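Local coordinates for protein A-adding tRNA nucleotidyltransferase (Aquifex aeolicus, PDB 4WBY) that adds the terminal adenosine to tRNAs ending in CC, using ATP and magnesium, to complete the CCA terminus, at residues Val43-Ala54 against Lys84-Ala92; Glu323-Lys332 against Glu387-Asn395. All blocks are in the same frame, centred on the assembly; numbering follows the deposited sequence.

Contact 1 (Val43-Ala54 against Lys84-Ala92); sequences VWDVDFVVEGNA and KLKLEFATA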
# COMPACT_ATOMS: atom_id res chain seq x y z
N VAL A 43 -12.71 11.45 -0.54
CA VAL A 43 -12.85 10.22 -1.31
C VAL A 43 -13.27 10.49 -2.75
O VAL A 43 -14.24 11.21 -3.01
CB VAL A 43 -13.86 9.27 -0.64
CG1 VAL A 43 -13.29 8.71 0.65
CG2 VAL A 43 -15.12 10.01 -0.33
N TRP A 44 -12.54 9.91 -3.70
CA TRP A 44 -12.87 10.07 -5.11
C TRP A 44 -13.21 8.76 -5.79
O TRP A 44 -13.66 8.76 -6.94
CB TRP A 44 -11.72 10.76 -5.85
CG TRP A 44 -11.58 12.17 -5.41
CD1 TRP A 44 -10.68 12.66 -4.51
CD2 TRP A 44 -12.40 13.27 -5.82
NE1 TRP A 44 -10.88 14.01 -4.34
CE2 TRP A 44 -11.93 14.41 -5.13
CE3 TRP A 44 -13.47 13.40 -6.70
CZ2 TRP A 44 -12.50 15.67 -5.30
CZ3 TRP A 44 -14.04 14.65 -6.87
CH2 TRP A 44 -13.55 15.77 -6.18
N ASP A 45 -13.00 7.66 -5.08
CA ASP A 45 -13.32 6.33 -5.57
C ASP A 45 -14.50 5.83 -4.75
O ASP A 45 -14.35 5.54 -3.56
CB ASP A 45 -12.12 5.38 -5.43
CG ASP A 45 -10.97 5.73 -6.38
OD1 ASP A 45 -10.97 6.83 -6.98
OD2 ASP A 45 -10.05 4.90 -6.52
N VAL A 46 -15.67 5.75 -5.37
CA VAL A 46 -16.88 5.39 -4.66
C VAL A 46 -17.41 4.05 -5.13
O VAL A 46 -17.60 3.84 -6.34
CB VAL A 46 -17.97 6.47 -4.83
CG1 VAL A 46 -19.17 6.19 -3.93
CG2 VAL A 46 -17.40 7.85 -4.55
N ASP A 47 -17.66 3.16 -4.17
CA ASP A 47 -18.18 1.82 -4.45
C ASP A 47 -19.64 1.73 -4.03
O ASP A 47 -20.00 2.09 -2.91
CB ASP A 47 -17.37 0.75 -3.71
CG ASP A 47 -15.91 0.77 -4.09
OD1 ASP A 47 -15.59 1.15 -5.24
OD2 ASP A 47 -15.07 0.39 -3.24
N PHE A 48 -20.48 1.26 -4.96
CA PHE A 48 -21.90 1.04 -4.68
C PHE A 48 -22.25 -0.43 -4.74
O PHE A 48 -21.71 -1.17 -5.56
CB PHE A 48 -22.79 1.76 -5.70
CG PHE A 48 -22.76 3.25 -5.63
CD1 PHE A 48 -21.82 3.98 -6.35
CD2 PHE A 48 -23.71 3.94 -4.88
CE1 PHE A 48 -21.80 5.36 -6.31
CE2 PHE A 48 -23.70 5.33 -4.84
CZ PHE A 48 -22.75 6.04 -5.56
N VAL A 49 -23.19 -0.84 -3.89
CA VAL A 49 -23.82 -2.14 -4.02
C VAL A 49 -25.28 -1.92 -4.37
O VAL A 49 -25.94 -1.03 -3.81
CB VAL A 49 -23.67 -3.00 -2.73
CG1 VAL A 49 -24.66 -4.17 -2.72
CG2 VAL A 49 -22.25 -3.52 -2.63
N VAL A 50 -25.76 -2.71 -5.32
CA VAL A 50 -27.13 -2.62 -5.77
C VAL A 50 -27.85 -3.91 -5.44
O VAL A 50 -27.34 -4.99 -5.72
CB VAL A 50 -27.20 -2.35 -7.29
CG1 VAL A 50 -28.66 -2.24 -7.78
CG2 VAL A 50 -26.40 -1.10 -7.64
N GLU A 51 -29.02 -3.80 -4.82
CA GLU A 51 -29.88 -4.96 -4.67
C GLU A 51 -30.66 -5.07 -5.97
O GLU A 51 -31.71 -4.44 -6.12
CB GLU A 51 -30.80 -4.82 -3.45
CG GLU A 51 -30.05 -4.99 -2.12
CD GLU A 51 -30.90 -4.64 -0.90
OE1 GLU A 51 -31.70 -3.69 -0.96
OE2 GLU A 51 -30.77 -5.32 0.14
N GLY A 52 -30.12 -5.84 -6.90
CA GLY A 52 -30.64 -5.91 -8.25
C GLY A 52 -29.52 -5.76 -9.26
O GLY A 52 -28.34 -5.88 -8.92
N ASN A 53 -29.88 -5.49 -10.51
CA ASN A 53 -28.91 -5.48 -11.60
C ASN A 53 -28.03 -4.23 -11.62
O ASN A 53 -28.39 -3.21 -12.22
CB ASN A 53 -29.63 -5.65 -12.94
CG ASN A 53 -28.68 -6.02 -14.06
OD1 ASN A 53 -27.53 -5.59 -14.09
ND2 ASN A 53 -29.17 -6.83 -15.00
N ALA A 54 -26.87 -4.32 -10.98
CA ALA A 54 -25.93 -3.21 -10.89
C ALA A 54 -25.42 -2.74 -12.25
O ALA A 54 -25.20 -1.55 -12.46
CB ALA A 54 -24.75 -3.59 -10.02
N LYS A 84 -13.88 13.61 -11.84
CA LYS A 84 -12.83 13.05 -11.01
C LYS A 84 -13.26 11.81 -10.22
O LYS A 84 -12.44 11.18 -9.54
CB LYS A 84 -12.31 14.12 -10.04
CG LYS A 84 -11.64 15.29 -10.73
CD LYS A 84 -10.31 14.87 -11.33
CE LYS A 84 -9.60 16.04 -12.00
NZ LYS A 84 -8.25 15.65 -12.49
N LEU A 85 -14.54 11.46 -10.30
CA LEU A 85 -15.08 10.33 -9.54
C LEU A 85 -14.96 9.00 -10.26
O LEU A 85 -15.51 8.82 -11.35
CB LEU A 85 -16.55 10.56 -9.22
CG LEU A 85 -16.87 11.65 -8.20
CD1 LEU A 85 -18.38 11.87 -8.20
CD2 LEU A 85 -16.39 11.23 -6.82
N LYS A 86 -14.28 8.04 -9.64
CA LYS A 86 -14.24 6.68 -10.16
C LYS A 86 -15.29 5.87 -9.43
O LYS A 86 -15.25 5.75 -8.20
CB LYS A 86 -12.85 6.06 -9.98
CG LYS A 86 -11.80 6.75 -10.82
CD LYS A 86 -10.42 6.12 -10.62
CE LYS A 86 -10.41 4.67 -11.09
NZ LYS A 86 -9.05 4.07 -11.02
N LEU A 87 -16.24 5.32 -10.19
CA LEU A 87 -17.38 4.62 -9.63
C LEU A 87 -17.36 3.13 -9.94
O LEU A 87 -17.07 2.71 -11.06
CB LEU A 87 -18.68 5.24 -10.16
CG LEU A 87 -18.81 6.75 -10.04
CD1 LEU A 87 -20.06 7.21 -10.76
CD2 LEU A 87 -18.80 7.21 -8.58
N GLU A 88 -17.69 2.33 -8.93
CA GLU A 88 -17.92 0.91 -9.12
C GLU A 88 -19.33 0.58 -8.65
O GLU A 88 -19.76 1.04 -7.60
CB GLU A 88 -16.91 0.07 -8.35
CG GLU A 88 -17.25 -1.40 -8.35
CD GLU A 88 -16.39 -2.21 -7.40
OE1 GLU A 88 -15.17 -2.31 -7.67
OE2 GLU A 88 -16.92 -2.73 -6.40
N PHE A 89 -20.03 -0.23 -9.44
CA PHE A 89 -21.35 -0.73 -9.09
C PHE A 89 -21.32 -2.25 -9.07
O PHE A 89 -20.94 -2.87 -10.05
CB PHE A 89 -22.41 -0.23 -10.08
CG PHE A 89 -22.64 1.23 -10.01
CD1 PHE A 89 -21.83 2.12 -10.70
CD2 PHE A 89 -23.66 1.74 -9.21
CE1 PHE A 89 -22.04 3.48 -10.60
CE2 PHE A 89 -23.87 3.10 -9.12
CZ PHE A 89 -23.06 3.96 -9.82
N ALA A 90 -21.71 -2.84 -7.95
CA ALA A 90 -21.68 -4.28 -7.79
C ALA A 90 -23.04 -4.79 -7.35
O ALA A 90 -23.72 -4.16 -6.55
CB ALA A 90 -20.61 -4.71 -6.79
N THR A 91 -23.44 -5.92 -7.91
CA THR A 91 -24.66 -6.59 -7.49
C THR A 91 -24.43 -7.22 -6.11
O THR A 91 -23.40 -7.85 -5.88
CB THR A 91 -25.06 -7.67 -8.52
OG1 THR A 91 -25.27 -7.04 -9.80
CG2 THR A 91 -26.32 -8.40 -8.10
N ALA A 92 -25.37 -7.03 -5.19
CA ALA A 92 -25.29 -7.67 -3.87
C ALA A 92 -25.14 -9.17 -4.01
O ALA A 92 -25.89 -9.79 -4.76
CB ALA A 92 -26.53 -7.35 -3.04
O HOH W 1 -10.87 9.14 -8.98
O HOH W 2 -8.00 4.63 -8.06
O HOH W 3 -14.48 3.05 -7.14
O HOH W 4 -13.53 0.04 -6.27
O HOH W 5 -19.06 -2.11 -4.81
O HOH W 6 -28.59 -8.44 -5.84

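Contact 2 (Glu323-Lys332 against Glu387-Asn395); sequences ENYEVYRLLK and EELKREIMN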
# COMPACT_ATOMS: atom_id res chain seq x y z
N GLU A 323 38.95 12.48 -1.22
CA GLU A 323 38.50 13.75 -1.80
C GLU A 323 37.06 13.64 -2.29
O GLU A 323 36.60 12.56 -2.68
CB GLU A 323 39.42 14.18 -2.94
CG GLU A 323 39.37 13.29 -4.17
CD GLU A 323 40.26 13.80 -5.28
OE1 GLU A 323 41.33 14.36 -4.98
OE2 GLU A 323 39.89 13.63 -6.46
N ASN A 324 36.35 14.77 -2.29
CA ASN A 324 34.93 14.80 -2.62
C ASN A 324 34.63 14.29 -4.03
O ASN A 324 33.57 13.70 -4.27
CB ASN A 324 34.38 16.22 -2.47
CG ASN A 324 34.36 16.68 -1.03
OD1 ASN A 324 34.42 15.88 -0.11
ND2 ASN A 324 34.28 17.99 -0.83
N TYR A 325 35.54 14.53 -4.96
CA TYR A 325 35.33 14.12 -6.34
C TYR A 325 35.27 12.61 -6.48
O TYR A 325 34.55 12.08 -7.32
CB TYR A 325 36.42 14.68 -7.26
CG TYR A 325 36.32 14.18 -8.68
CD1 TYR A 325 35.31 14.62 -9.53
CD2 TYR A 325 37.22 13.24 -9.17
CE1 TYR A 325 35.21 14.16 -10.83
CE2 TYR A 325 37.13 12.77 -10.47
CZ TYR A 325 36.12 13.23 -11.29
OH TYR A 325 36.02 12.76 -12.59
N GLU A 326 36.02 11.90 -5.64
CA GLU A 326 35.99 10.44 -5.68
C GLU A 326 34.64 9.94 -5.18
O GLU A 326 34.07 9.00 -5.73
CB GLU A 326 37.13 9.85 -4.85
CG GLU A 326 37.26 8.34 -4.98
CD GLU A 326 38.58 7.81 -4.43
OE1 GLU A 326 39.17 8.48 -3.55
OE2 GLU A 326 39.01 6.73 -4.87
N VAL A 327 34.14 10.57 -4.12
CA VAL A 327 32.81 10.25 -3.61
C VAL A 327 31.78 10.48 -4.71
O VAL A 327 30.90 9.64 -4.96
CB VAL A 327 32.46 11.10 -2.37
CG1 VAL A 327 31.03 10.85 -1.92
CG2 VAL A 327 33.43 10.79 -1.23
N TYR A 328 31.90 11.62 -5.40
CA TYR A 328 31.00 11.96 -6.49
C TYR A 328 31.04 10.92 -7.60
O TYR A 328 30.00 10.50 -8.10
CB TYR A 328 31.34 13.35 -7.04
CG TYR A 328 30.76 13.66 -8.40
CD1 TYR A 328 29.45 14.12 -8.54
CD2 TYR A 328 31.53 13.52 -9.55
CE1 TYR A 328 28.93 14.41 -9.79
CE2 TYR A 328 31.01 13.82 -10.80
CZ TYR A 328 29.71 14.26 -10.91
OH TYR A 328 29.20 14.55 -12.16
N ARG A 329 32.24 10.51 -7.99
CA ARG A 329 32.41 9.53 -9.06
C ARG A 329 31.80 8.18 -8.70
O ARG A 329 31.20 7.51 -9.54
CB ARG A 329 33.90 9.36 -9.40
CG ARG A 329 34.18 8.42 -10.56
CD ARG A 329 35.66 8.12 -10.68
NE ARG A 329 36.24 7.76 -9.39
CZ ARG A 329 36.19 6.54 -8.86
NH1 ARG A 329 35.59 5.55 -9.52
NH2 ARG A 329 36.74 6.30 -7.68
N LEU A 330 31.95 7.78 -7.44
CA LEU A 330 31.41 6.51 -6.97
C LEU A 330 29.88 6.52 -6.86
O LEU A 330 29.23 5.49 -7.09
CB LEU A 330 32.01 6.15 -5.61
CG LEU A 330 33.49 5.73 -5.64
CD1 LEU A 330 34.07 5.71 -4.23
CD2 LEU A 330 33.64 4.36 -6.29
N LEU A 331 29.31 7.67 -6.52
CA LEU A 331 27.87 7.77 -6.27
C LEU A 331 27.05 8.15 -7.49
O LEU A 331 25.86 7.84 -7.57
CB LEU A 331 27.59 8.76 -5.15
CG LEU A 331 28.18 8.39 -3.79
CD1 LEU A 331 27.85 9.45 -2.75
CD2 LEU A 331 27.68 7.02 -3.34
N LYS A 332 27.69 8.82 -8.45
CA LYS A 332 26.98 9.36 -9.63
C LYS A 332 26.08 8.36 -10.38
O LYS A 332 24.98 8.73 -10.79
CB LYS A 332 28.00 9.96 -10.61
CG LYS A 332 27.36 10.69 -11.78
CD LYS A 332 28.40 11.41 -12.62
CE LYS A 332 27.74 12.18 -13.76
NZ LYS A 332 28.72 12.99 -14.52
N GLU A 387 35.03 17.11 -16.46
CA GLU A 387 35.14 16.37 -15.21
C GLU A 387 36.34 16.85 -14.38
O GLU A 387 36.30 16.83 -13.15
CB GLU A 387 35.25 14.87 -15.47
CG GLU A 387 33.96 14.24 -16.00
CD GLU A 387 32.77 14.47 -15.09
OE1 GLU A 387 32.83 14.05 -13.92
OE2 GLU A 387 31.78 15.09 -15.55
N GLU A 388 37.40 17.27 -15.06
CA GLU A 388 38.57 17.83 -14.39
C GLU A 388 38.21 19.13 -13.67
O GLU A 388 38.58 19.34 -12.51
CB GLU A 388 39.71 18.08 -15.37
CG GLU A 388 40.63 16.89 -15.59
CD GLU A 388 41.86 17.25 -16.40
OE1 GLU A 388 41.76 18.12 -17.29
OE2 GLU A 388 42.94 16.67 -16.14
N LEU A 389 37.49 20.00 -14.38
CA LEU A 389 37.08 21.29 -13.83
C LEU A 389 36.11 21.11 -12.67
O LEU A 389 36.12 21.89 -11.71
CB LEU A 389 36.45 22.15 -14.92
CG LEU A 389 37.38 22.55 -16.07
CD1 LEU A 389 36.63 23.31 -17.15
CD2 LEU A 389 38.54 23.38 -15.54
N LYS A 390 35.28 20.08 -12.76
CA LYS A 390 34.37 19.72 -11.67
C LYS A 390 35.16 19.34 -10.42
O LYS A 390 34.89 19.83 -9.32
CB LYS A 390 33.46 18.56 -12.07
CG LYS A 390 32.33 18.93 -13.01
CD LYS A 390 31.46 17.71 -13.26
CE LYS A 390 30.13 18.08 -13.90
NZ LYS A 390 29.28 16.88 -14.12
N ARG A 391 36.14 18.46 -10.61
CA ARG A 391 37.00 17.96 -9.55
C ARG A 391 37.60 19.09 -8.71
O ARG A 391 37.69 18.99 -7.49
CB ARG A 391 38.12 17.10 -10.15
CG ARG A 391 39.18 16.63 -9.17
CD ARG A 391 40.38 16.07 -9.91
NE ARG A 391 41.47 15.68 -9.02
CZ ARG A 391 41.73 14.43 -8.66
NH1 ARG A 391 40.98 13.44 -9.13
NH2 ARG A 391 42.74 14.17 -7.84
N GLU A 392 38.00 20.17 -9.38
CA GLU A 392 38.60 21.31 -8.70
C GLU A 392 37.60 22.01 -7.79
O GLU A 392 37.93 22.41 -6.67
CB GLU A 392 39.17 22.30 -9.71
CG GLU A 392 39.98 21.66 -10.82
CD GLU A 392 41.01 20.67 -10.30
OE1 GLU A 392 41.69 20.98 -9.29
OE2 GLU A 392 41.13 19.57 -10.89
N ILE A 393 36.36 22.14 -8.27
CA ILE A 393 35.32 22.82 -7.52
C ILE A 393 34.85 22.01 -6.31
O ILE A 393 34.80 22.53 -5.19
CB ILE A 393 34.10 23.13 -8.41
CG1 ILE A 393 34.52 23.99 -9.60
CG2 ILE A 393 33.00 23.81 -7.61
CD1 ILE A 393 33.39 24.33 -10.55
N MET A 394 34.52 20.74 -6.53
CA MET A 394 33.97 19.88 -5.49
C MET A 394 34.89 19.73 -4.29
O MET A 394 34.44 19.73 -3.14
CB MET A 394 33.66 18.49 -6.05
CG MET A 394 32.62 18.47 -7.14
SD MET A 394 32.30 16.78 -7.67
CE MET A 394 31.21 17.08 -9.06
N ASN A 395 36.19 19.58 -4.55
CA ASN A 395 37.15 19.35 -3.48
C ASN A 395 37.37 20.58 -2.60
O ASN A 395 38.02 20.50 -1.56
CB ASN A 395 38.49 18.88 -4.08
CG ASN A 395 38.38 17.52 -4.75
OD1 ASN A 395 37.45 16.75 -4.48
ND2 ASN A 395 39.34 17.22 -5.62

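Contact 1 (Val43-Ala54 against Lys84-Ala92)
Seven backbone hydrogen bonds zip Val-43-Ala-54 to Lys-84-Ala-92 as neighbouring parallel strands at the centre of the nucleotidyltransferase head sheet. The acceptors Trp-44 O, Val-46 O, Phe-48 O and Val-50 O take the N-H groups of Lys-86, Glu-88, Ala-90 and Ala-92, while Lys-86 O, Glu-88 O and Ala-90 O receive those of Val-46, Phe-48 and Val-50. The tightest link is Phe-48 N to Glu-88 O at 2.7 Å. In the other direction each strand is paired as well, Asp-47 with Val-30 and Leu-87 with Leu-80. Thr-91 OG1 is hydrogen-bonded to Gly-76 O and accepts a weak bond from Ala-54 N at 3.4 Å.

The face bearing Val-46, Leu-87, Phe-48 and Phe-89 is largely apolar. The two phenylalanine rings lie near parallel, 4° apart, but slid so far that they barely overlap, centroids 4.8 Å apart; CD1 of Phe-48 lies over the Phe-89 ring, 3.6 Å from its CE2. Helix 54-65 covers Phe-89 through Leu-57 and Leu-61.

The opposite face carries Asp-45 and Asp-47, inferred magnesium ligands, and here water mediates the polar contacts. One water donates to Asp-45 OD2 (2.6 Å) and accepts from Lys-86 NZ (3.2 Å). Another bridges Asp-47 OD1 and Lys-86 O. Glu-88, its CG turned away from the backbone N (chi1 171°), crosses Asp-47 at a slant, the carboxylate planes 14° apart and OE1 standing 4.2 Å from Asp-47 OD1; His-79 NE2 is hydrogen-bonded to that OE1, and a further water joins Glu-88 OE2 to Phe-48 O at 2.9 Å from the latter.

Such a concentration of carboxylates would probably favour a bound cation, consistent with magnesium binding by the two aspartates.

Contact 2 (Glu323-Lys332 against Glu387-Asn395)
Tyr-328 OH is gripped by two ammonium groups, accepting from Lys-390 NZ across the contact at 3.0 Å and from Lys-332 NZ, four residues further on in the same segment, at 2.9 Å. This is a helix-helix packing in the C-terminal, all-helical part of the chain, where the short helix 324-331 crosses the end of helix 380-394 at 125°. The two lysines approach each other closely; Glu-387 OE2 sits beside the pair, in a salt bridge to Lys-390 NZ (3.4 Å, only weakly hydrogen-bonded) and a long 3.9 Å one to Lys-332 NZ, and probably offsets part of their mutual repulsion. The other carboxylate oxygen, OE1, lies in plane at the edges of both tyrosine rings.

Met-394 packs against one face of the Tyr-328 ring. Its extended chain lays CE over the ring centre, 3.3 Å from the centroid, with SD over the same face in a Met-aromatic contact; SD also meets the edge of Tyr-325. Against one face of the Tyr-325 ring rests Arg-391 CB in a CH-pi contact. Tyr-328 continues the packing onto Tyr-355 of helix 349-359.

Polar side chains tie the helix ends together. Asn-395 OD1 accepts from Tyr-325 N (3.0 Å) in its carbonyl plane, engaging an N-H of the first turn. Asn-324 ND2 gives a nearly straight bond, 171° at the hydrogen, to Met-394 O. Glu-323, with CG wedged between backbone N and carbonyl carbon (chi1 67°), brings its carboxylate over a guanidinium face: OE2 is 2.9 Å from Arg-391 NH1 in a purely electrostatic salt bridge, well out of the guanidinium plane.

Contact 1 and contact 2 lie on opposite sides of the chain's centre, their own centres 57 Å apart and their nearest atoms about 34 Å apart. They share no helix or strand and follow one another in series: the strand pairing of 43-54 with 84-92 closes well before helix 324-331 opens contact 2. Contact 1 belongs to the mixed sheet of the head domain, next to residues that bind ATP, whereas contact 2 joins helix 324-331 to helix 380-394, the last helix modelled, away from the annotated sites. The long helical region between them fits the elongated, seahorse-like shape, with the ATP- and probable magnesium-binding residues around contact 1 towards one end of this nucleotidyltransferase part of a longer protein.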